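Long-range contacts in RIM-binding protein, isoform F (Drosophila melanogaster, PDB 4Z8A), which probably helps organise presynaptic active zones, its third SH3 domain binding a peptide derived from the calcium channel Cacophony: residues Y19-Q24 with L37-G42; T41-L46 with G59-V64. All coordinates share one frame; numbering follows the deposited sequence.

Contact 1 of 2, residues Y19-Q24 with L37-G42; sequences YDYDPQ and LCFKTG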
ATOM      1  N   TYR A  19       2.827  -6.974  -7.627  1.00 14.61           N
ATOM      2  CA  TYR A  19       4.277  -7.018  -7.779  1.00 12.32           C
ATOM      3  C   TYR A  19       4.918  -7.289  -6.429  1.00 11.61           C
ATOM      4  O   TYR A  19       4.369  -6.869  -5.401  1.00 13.29           O
ATOM      5  CB  TYR A  19       4.809  -5.682  -8.330  1.00 13.68           C
ATOM      6  CG  TYR A  19       4.191  -5.331  -9.658  1.00  9.68           C
ATOM      7  CD1 TYR A  19       4.735  -5.815 -10.850  1.00  9.82           C
ATOM      8  CD2 TYR A  19       3.046  -4.552  -9.728  1.00 12.27           C
ATOM      9  CE1 TYR A  19       4.144  -5.510 -12.101  1.00 10.65           C
ATOM     10  CE2 TYR A  19       2.456  -4.253 -10.963  1.00 12.12           C
ATOM     11  CZ  TYR A  19       3.016  -4.726 -12.135  1.00 14.48           C
ATOM     12  OH  TYR A  19       2.403  -4.407 -13.335  1.00 14.97           O
ATOM     13  N   ASP A  20       6.076  -7.950  -6.435  1.00 10.08           N
ATOM     14  CA  ASP A  20       6.807  -8.186  -5.178  1.00 11.98           C
ATOM     15  C   ASP A  20       7.304  -6.869  -4.632  1.00 13.85           C
ATOM     16  O   ASP A  20       7.759  -6.027  -5.412  1.00 12.43           O
ATOM     17  CB  ASP A  20       8.000  -9.097  -5.391  1.00 14.39           C
ATOM     18  CG  ASP A  20       7.609 -10.492  -5.801  1.00 18.75           C
ATOM     19  OD1 ASP A  20       6.417 -10.845  -5.737  1.00 16.24           O
ATOM     20  OD2 ASP A  20       8.512 -11.245  -6.203  1.00 20.11           O
ATOM     21  N   TYR A  21       7.265  -6.696  -3.304  1.00 12.93           N
ATOM     22  CA  TYR A  21       7.861  -5.517  -2.679  1.00 10.35           C
ATOM     23  C   TYR A  21       8.658  -5.839  -1.424  1.00 14.08           C
ATOM     24  O   TYR A  21       8.100  -6.262  -0.420  1.00 15.38           O
ATOM     25  CB  TYR A  21       6.789  -4.490  -2.316  1.00 12.77           C
ATOM     26  CG  TYR A  21       7.322  -3.143  -1.864  1.00 10.89           C
ATOM     27  CD1 TYR A  21       7.951  -2.287  -2.770  1.00 11.35           C
ATOM     28  CD2 TYR A  21       7.136  -2.695  -0.559  1.00 12.72           C
ATOM     29  CE1 TYR A  21       8.421  -1.041  -2.382  1.00 13.62           C
ATOM     30  CE2 TYR A  21       7.590  -1.430  -0.161  1.00 12.52           C
ATOM     31  CZ  TYR A  21       8.237  -0.618  -1.076  1.00 12.01           C
ATOM     32  OH  TYR A  21       8.688   0.616  -0.722  1.00 13.49           O
ATOM     33  N   ASP A  22       9.965  -5.617  -1.509  1.00 11.83           N
ATOM     34  CA  ASP A  22      10.851  -5.644  -0.349  1.00 13.92           C
ATOM     35  C   ASP A  22      11.421  -4.243  -0.191  1.00 11.16           C
ATOM     36  O   ASP A  22      12.177  -3.778  -1.039  1.00 14.38           O
ATOM     37  CB  ASP A  22      11.952  -6.683  -0.547  1.00 19.24           C
ATOM     38  CG  ASP A  22      12.846  -6.837   0.677  1.00 25.74           C
ATOM     39  OD1 ASP A  22      12.744  -6.013   1.611  1.00 26.65           O
ATOM     40  OD2 ASP A  22      13.648  -7.789   0.700  1.00 26.17           O
ATOM     41  N   PRO A  23      11.038  -3.554   0.880  1.00 13.69           N
ATOM     42  CA  PRO A  23      11.443  -2.160   1.069  1.00 16.59           C
ATOM     43  C   PRO A  23      12.954  -1.997   0.987  1.00 14.32           C
ATOM     44  O   PRO A  23      13.401  -0.972   0.500  1.00 15.07           O
ATOM     45  CB  PRO A  23      10.923  -1.826   2.473  1.00 13.93           C
ATOM     46  CG  PRO A  23       9.812  -2.816   2.710  1.00 19.08           C
ATOM     47  CD  PRO A  23      10.161  -4.044   1.960  1.00 19.99           C
ATOM     48  N   GLN A  24      13.737  -2.984   1.429  1.00 17.88           N
ATOM     49  CA  GLN A  24      15.203  -2.869   1.376  0.63 22.58           C
ATOM     50  C   GLN A  24      15.726  -2.865  -0.045  1.00 21.36           C
ATOM     51  O   GLN A  24      16.805  -2.335  -0.330  1.00 20.96           O
ATOM     52  CB  GLN A  24      15.872  -4.008   2.138  0.63 25.34           C
ATOM     53  CG  GLN A  24      15.733  -3.906   3.612  0.63 19.97           C
ATOM     54  CD  GLN A  24      16.744  -4.757   4.356  0.63 31.16           C
ATOM     55  OE1 GLN A  24      17.951  -4.663   4.124  0.63 26.31           O
ATOM     56  NE2 GLN A  24      16.252  -5.593   5.262  0.63 27.43           N
ATOM     57  N   LEU A  37       5.806  -2.479   4.852  1.00 11.02           N
ATOM     58  CA  LEU A  37       5.500  -3.898   4.866  1.00 15.74           C
ATOM     59  C   LEU A  37       6.085  -4.597   3.630  1.00 18.22           C
ATOM     60  O   LEU A  37       6.060  -4.038   2.527  1.00 22.68           O
ATOM     61  CB  LEU A  37       3.975  -4.067   4.932  1.00 15.88           C
ATOM     62  CG  LEU A  37       3.286  -5.394   5.212  1.00 26.60           C
ATOM     63  CD1 LEU A  37       3.752  -5.949   6.530  1.00 26.13           C
ATOM     64  CD2 LEU A  37       1.780  -5.147   5.253  1.00 20.20           C
ATOM     65  N   CYS A  38       6.652  -5.787   3.837  1.00 15.22           N
ATOM     66  CA  CYS A  38       7.121  -6.634   2.748  0.53 14.47           C
ATOM     67  C   CYS A  38       5.985  -7.530   2.223  1.00 13.36           C
ATOM     68  O   CYS A  38       5.192  -8.028   3.005  1.00 16.09           O
ATOM     69  CB  CYS A  38       8.288  -7.486   3.250  0.53 20.70           C
ATOM     70  SG  CYS A  38       9.168  -8.415   2.008  0.53 27.22           S
ATOM     71  N   PHE A  39       5.909  -7.748   0.906  1.00 11.55           N
ATOM     72  CA  PHE A  39       4.895  -8.671   0.389  1.00 10.16           C
ATOM     73  C   PHE A  39       5.259  -9.212  -0.987  1.00 12.95           C
ATOM     74  O   PHE A  39       6.194  -8.724  -1.625  1.00 13.25           O
ATOM     75  CB  PHE A  39       3.508  -8.001   0.338  1.00 12.79           C
ATOM     76  CG  PHE A  39       3.481  -6.686  -0.413  1.00 10.79           C
ATOM     77  CD1 PHE A  39       3.306  -6.657  -1.781  1.00 10.95           C
ATOM     78  CD2 PHE A  39       3.641  -5.484   0.264  1.00 10.01           C
ATOM     79  CE1 PHE A  39       3.272  -5.461  -2.459  1.00 13.43           C
ATOM     80  CE2 PHE A  39       3.604  -4.297  -0.396  1.00 13.65           C
ATOM     81  CZ  PHE A  39       3.422  -4.281  -1.775  1.00 13.09           C
ATOM     82  N   LYS A  40       4.508 -10.224  -1.425  0.66 13.66           N
ATOM     83  CA  LYS A  40       4.746 -10.889  -2.707  0.66 14.37           C
ATOM     84  C   LYS A  40       3.523 -10.820  -3.607  0.66 12.23           C
ATOM     85  O   LYS A  40       2.385 -10.743  -3.143  0.66 12.02           O
ATOM     86  CB  LYS A  40       5.144 -12.352  -2.487  0.66 15.61           C
ATOM     87  CG  LYS A  40       6.458 -12.529  -1.698  0.66 16.57           C
ATOM     88  CD  LYS A  40       7.676 -12.181  -2.540  0.66 15.43           C
ATOM     89  CE  LYS A  40       8.972 -12.523  -1.802  0.66 27.11           C
ATOM     90  NZ  LYS A  40      10.163 -12.430  -2.683  0.66 32.56           N
ATOM     91  N   THR A  41       3.766 -10.853  -4.907  1.00 13.91           N
ATOM     92  CA  THR A  41       2.680 -10.887  -5.880  1.00  9.23           C
ATOM     93  C   THR A  41       1.610 -11.922  -5.517  1.00  9.60           C
ATOM     94  O   THR A  41       1.941 -13.052  -5.188  1.00 13.94           O
ATOM     95  CB  THR A  41       3.237 -11.225  -7.249  1.00 11.20           C
ATOM     96  OG1 THR A  41       4.205 -10.240  -7.614  1.00 13.23           O
ATOM     97  CG2 THR A  41       2.116 -11.289  -8.327  1.00 11.86           C
ATOM     98  N   GLY A  42       0.340 -11.539  -5.588  1.00 12.70           N
ATOM     99  CA  GLY A  42      -0.735 -12.495  -5.301  1.00 10.48           C
ATOM    100  C   GLY A  42      -1.195 -12.492  -3.852  1.00 11.32           C
ATOM    101  O   GLY A  42      -2.276 -13.005  -3.552  1.00 14.08           O
TER
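T41 gives D20 two hydrogen bonds, both to the same carboxylate oxygen. The backbone N of T41 meets D20 OD1 at 2.8 Å, almost straight at 178° and nearly along the C-O axis. The hydroxyl OG1 of T41 gives the second bond, reaching the same OD1 at 3.0 Å from above the carboxylate plane. Bonds to OD1 from these two directions probably limit how far the carboxylate can turn. In the conformer given, the K40 chain bends at chi2 and its CD lies 3.7 Å from D20 CG; NZ ends 4.1 Å from D20 OD2, beyond a salt bridge.

One residue further on, Y21 and F39 form a single antiparallel bridge, a hydrogen-bonded pair: Y21 N donates to F39 O at 2.8 Å, and F39 N donates back to Y21 O at 3.0 Å. In an SH3 domain these are the two sides of the RT loop, the long excursion between the first two strands. The 19-24 side also faces the ligand: Y19 OH bonds to the backbone of the bound peptide, and both Y19 and Y21 pack on its apolar side chains.

F39 carries its ring between its own backbone N and carbonyl carbon (chi1 53°), which brings one ring face against CB of Y21, a CH-pi contact 3.7 Å from the centroid. The two rings sit obliquely, planes 31° apart. At the edge of the Y21 ring, near its plane, lies L37 O, while Y21 OH bonds to E36. Past the bridge, P23 CD rests 4.1 Å from C38 CB, and D22 N-caps the short helix 23-26 by accepting from Q24 N.

Contact 2 of 2, residues T41-L46 with G59-V64; sequences TGEIIL and GELDGV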
ATOM      1  N   THR A  41       3.766 -10.853  -4.907  1.00 13.91           N
ATOM      2  CA  THR A  41       2.680 -10.887  -5.880  1.00  9.23           C
ATOM      3  C   THR A  41       1.610 -11.922  -5.517  1.00  9.60           C
ATOM      4  O   THR A  41       1.941 -13.052  -5.188  1.00 13.94           O
ATOM      5  CB  THR A  41       3.237 -11.225  -7.249  1.00 11.20           C
ATOM      6  OG1 THR A  41       4.205 -10.240  -7.614  1.00 13.23           O
ATOM      7  CG2 THR A  41       2.116 -11.289  -8.327  1.00 11.86           C
ATOM      8  N   GLY A  42       0.340 -11.539  -5.588  1.00 12.70           N
ATOM      9  CA  GLY A  42      -0.735 -12.495  -5.301  1.00 10.48           C
ATOM     10  C   GLY A  42      -1.195 -12.492  -3.852  1.00 11.32           C
ATOM     11  O   GLY A  42      -2.276 -13.005  -3.552  1.00 14.08           O
ATOM     12  N   GLU A  43      -0.394 -11.921  -2.940  1.00 12.85           N
ATOM     13  CA  GLU A  43      -0.852 -11.829  -1.553  1.00 10.46           C
ATOM     14  C   GLU A  43      -1.872 -10.723  -1.433  1.00 13.13           C
ATOM     15  O   GLU A  43      -1.823  -9.756  -2.175  1.00 14.92           O
ATOM     16  CB  GLU A  43       0.307 -11.558  -0.582  1.00  9.53           C
ATOM     17  CG  GLU A  43       1.312 -12.672  -0.549  1.00 12.30           C
ATOM     18  CD  GLU A  43       2.253 -12.550   0.618  1.00 15.98           C
ATOM     19  OE1 GLU A  43       3.185 -11.743   0.543  1.00 15.03           O
ATOM     20  OE2 GLU A  43       2.041 -13.255   1.620  1.00 23.78           O
ATOM     21  N   ILE A  44      -2.783 -10.861  -0.484  1.00 11.97           N
ATOM     22  CA  ILE A  44      -3.797  -9.834  -0.287  0.71 11.42           C
ATOM     23  C   ILE A  44      -3.580  -9.079   1.024  1.00 14.16           C
ATOM     24  O   ILE A  44      -3.428  -9.667   2.087  1.00 12.82           O
ATOM     25  CB  ILE A  44      -5.214 -10.437  -0.335  0.71 17.10           C
ATOM     26  CG1 ILE A  44      -5.459 -11.010  -1.729  0.71 11.80           C
ATOM     27  CG2 ILE A  44      -6.253  -9.378  -0.018  0.71 11.59           C
ATOM     28  CD1 ILE A  44      -6.823 -11.638  -1.904  0.71 11.37           C
ATOM     29  N   ILE A  45      -3.557  -7.755   0.901  1.00  9.34           N
ATOM     30  CA  ILE A  45      -3.315  -6.837   2.009  0.57 11.67           C
ATOM     31  C   ILE A  45      -4.626  -6.249   2.486  1.00 12.58           C
ATOM     32  O   ILE A  45      -5.400  -5.760   1.678  1.00 12.31           O
ATOM     33  CB  ILE A  45      -2.393  -5.661   1.585  0.57 12.18           C
ATOM     34  CG1 ILE A  45      -1.207  -6.163   0.745  0.57 12.78           C
ATOM     35  CG2 ILE A  45      -1.976  -4.809   2.797  0.57 12.81           C
ATOM     36  CD1 ILE A  45      -0.281  -7.100   1.448  0.57 13.08           C
ATOM     37  N   LEU A  46      -4.889  -6.303   3.791  1.00  8.84           N
ATOM     38  CA  LEU A  46      -6.036  -5.564   4.331  1.00 11.46           C
ATOM     39  C   LEU A  46      -5.613  -4.124   4.552  1.00 14.03           C
ATOM     40  O   LEU A  46      -4.660  -3.868   5.288  1.00 14.51           O
ATOM     41  CB  LEU A  46      -6.530  -6.168   5.653  1.00 10.58           C
ATOM     42  CG  LEU A  46      -7.274  -7.499   5.555  1.00 10.46           C
ATOM     43  CD1 LEU A  46      -7.451  -8.103   6.933  1.00 13.29           C
ATOM     44  CD2 LEU A  46      -8.630  -7.299   4.887  1.00 11.45           C
ATOM     45  N   GLY A  59      -1.441  -1.063   6.010  1.00 12.43           N
ATOM     46  CA  GLY A  59      -1.894  -2.399   5.681  1.00 13.18           C
ATOM     47  C   GLY A  59      -1.541  -3.444   6.727  1.00 15.49           C
ATOM     48  O   GLY A  59      -0.689  -3.225   7.584  1.00 13.22           O
ATOM     49  N   GLU A  60      -2.204  -4.587   6.627  1.00 12.31           N
ATOM     50  CA  GLU A  60      -1.904  -5.759   7.458  1.00 10.09           C
ATOM     51  C   GLU A  60      -1.687  -6.953   6.568  1.00 13.50           C
ATOM     52  O   GLU A  60      -2.395  -7.116   5.561  1.00 12.17           O
ATOM     53  CB  GLU A  60      -3.044  -6.056   8.426  1.00 12.97           C
ATOM     54  CG  GLU A  60      -2.741  -7.171   9.433  1.00 14.79           C
ATOM     55  CD  GLU A  60      -3.009  -8.578   8.921  1.00 22.07           C
ATOM     56  OE1 GLU A  60      -3.663  -8.742   7.853  1.00 17.13           O
ATOM     57  OE2 GLU A  60      -2.570  -9.531   9.607  1.00 21.17           O
ATOM     58  N   LEU A  61      -0.727  -7.793   6.931  1.00 11.84           N
ATOM     59  CA  LEU A  61      -0.493  -9.024   6.181  1.00 12.95           C
ATOM     60  C   LEU A  61       0.178 -10.049   7.077  1.00 18.05           C
ATOM     61  O   LEU A  61       1.255  -9.808   7.607  1.00 18.25           O
ATOM     62  CB  LEU A  61       0.361  -8.753   4.930  1.00 14.85           C
ATOM     63  CG  LEU A  61       0.870  -9.988   4.178  1.00 13.78           C
ATOM     64  CD1 LEU A  61      -0.286 -10.839   3.613  1.00 13.89           C
ATOM     65  CD2 LEU A  61       1.841  -9.588   3.038  1.00 11.03           C
ATOM     66  N   ASP A  62      -0.486 -11.184   7.246  1.00 16.70           N
ATOM     67  CA  ASP A  62       0.023 -12.290   8.070  1.00 23.74           C
ATOM     68  C   ASP A  62       0.588 -11.843   9.429  1.00 20.35           C
ATOM     69  O   ASP A  62       1.698 -12.227   9.814  1.00 29.38           O
ATOM     70  CB  ASP A  62       1.087 -13.080   7.304  1.00 27.95           C
ATOM     71  CG  ASP A  62       0.499 -13.867   6.126  1.00 33.21           C
ATOM     72  OD1 ASP A  62      -0.629 -14.404   6.261  1.00 33.17           O
ATOM     73  OD2 ASP A  62       1.167 -13.954   5.078  1.00 40.55           O
ATOM     74  N   GLY A  63      -0.175 -11.034  10.150  1.00 17.27           N
ATOM     75  CA  GLY A  63       0.183 -10.683  11.512  1.00 22.98           C
ATOM     76  C   GLY A  63       1.085  -9.471  11.652  1.00 27.86           C
ATOM     77  O   GLY A  63       1.367  -9.035  12.761  1.00 27.67           O
ATOM     78  N   VAL A  64       1.541  -8.930  10.527  1.00 14.52           N
ATOM     79  CA  VAL A  64       2.413  -7.748  10.506  1.00 21.54           C
ATOM     80  C   VAL A  64       1.674  -6.555   9.895  1.00 20.84           C
ATOM     81  O   VAL A  64       0.953  -6.725   8.919  1.00 14.83           O
ATOM     82  CB  VAL A  64       3.688  -8.009   9.690  1.00 22.02           C
ATOM     83  CG1 VAL A  64       4.686  -6.888   9.884  1.00 24.55           C
ATOM     84  CG2 VAL A  64       4.311  -9.349  10.059  1.00 33.28           C
TER
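Strands 44-48 and 56-61 form a beta hairpin in the antiparallel sheet of the SH3 domain, and this contact is the end of it where the two strands part. L46 and E60 are a hydrogen-bonded antiparallel pair: E60 N donates to L46 O at 2.9 Å and L46 N to E60 O at 3.2 Å. Their side chains run side by side on the same face, L46 CD1 coming 4.0 Å from E60 OE1. The chain of E60 bends at chi2 (-85°), which brings OE2 back to accept from G63 N in the type I' turn L61-V64.

Beyond this pair the backbones separate at a strong twist, the short strand segments 44-46 and 59-61 running 130° apart, and side chains take over from backbone bonds. I45 works with two branches: CG2 lies over the G59 backbone, 3.8 Å from its CA, and in the conformer given CD1 meets L61 CD2 at 3.6 Å. L61 holds CG anti to its own nitrogen (chi1 170°), and this sends its methyls across to the 41-46 side, where CD1 lies 3.7 Å from I44 O. E43 crosses the same leucine at about a right angle, its OE1 beside CD2; that oxygen also accepts from K40 N. The other oxygen, OE2, lies 3.6 Å from D62 OD2, two like charges that would probably raise the proton affinity of one or both acids. I45 is buried in the hydrophobic interior and L61 lies at its margin, both against F39, in the small, strongly twisted beta barrel that defines the SH3 fold.

Overall arrangement
Contacts 1 and 2 have centres about 10 Å apart and follow one another along the chain, sharing T41 and G42: the returning side of the RT loop runs directly into strand 44-48. They also pack against each other through apolar side chains. F39 CB of contact 1 lies 3.5 Å from L61 CD2 of contact 2, and L37 CD1 lies 3.6 Å from V64 CG1. The bound peptide is met mostly by contact 1, through Y19, Y21 and the shared T41; in contact 2 the L46-E60 strand pair belongs to the sheet.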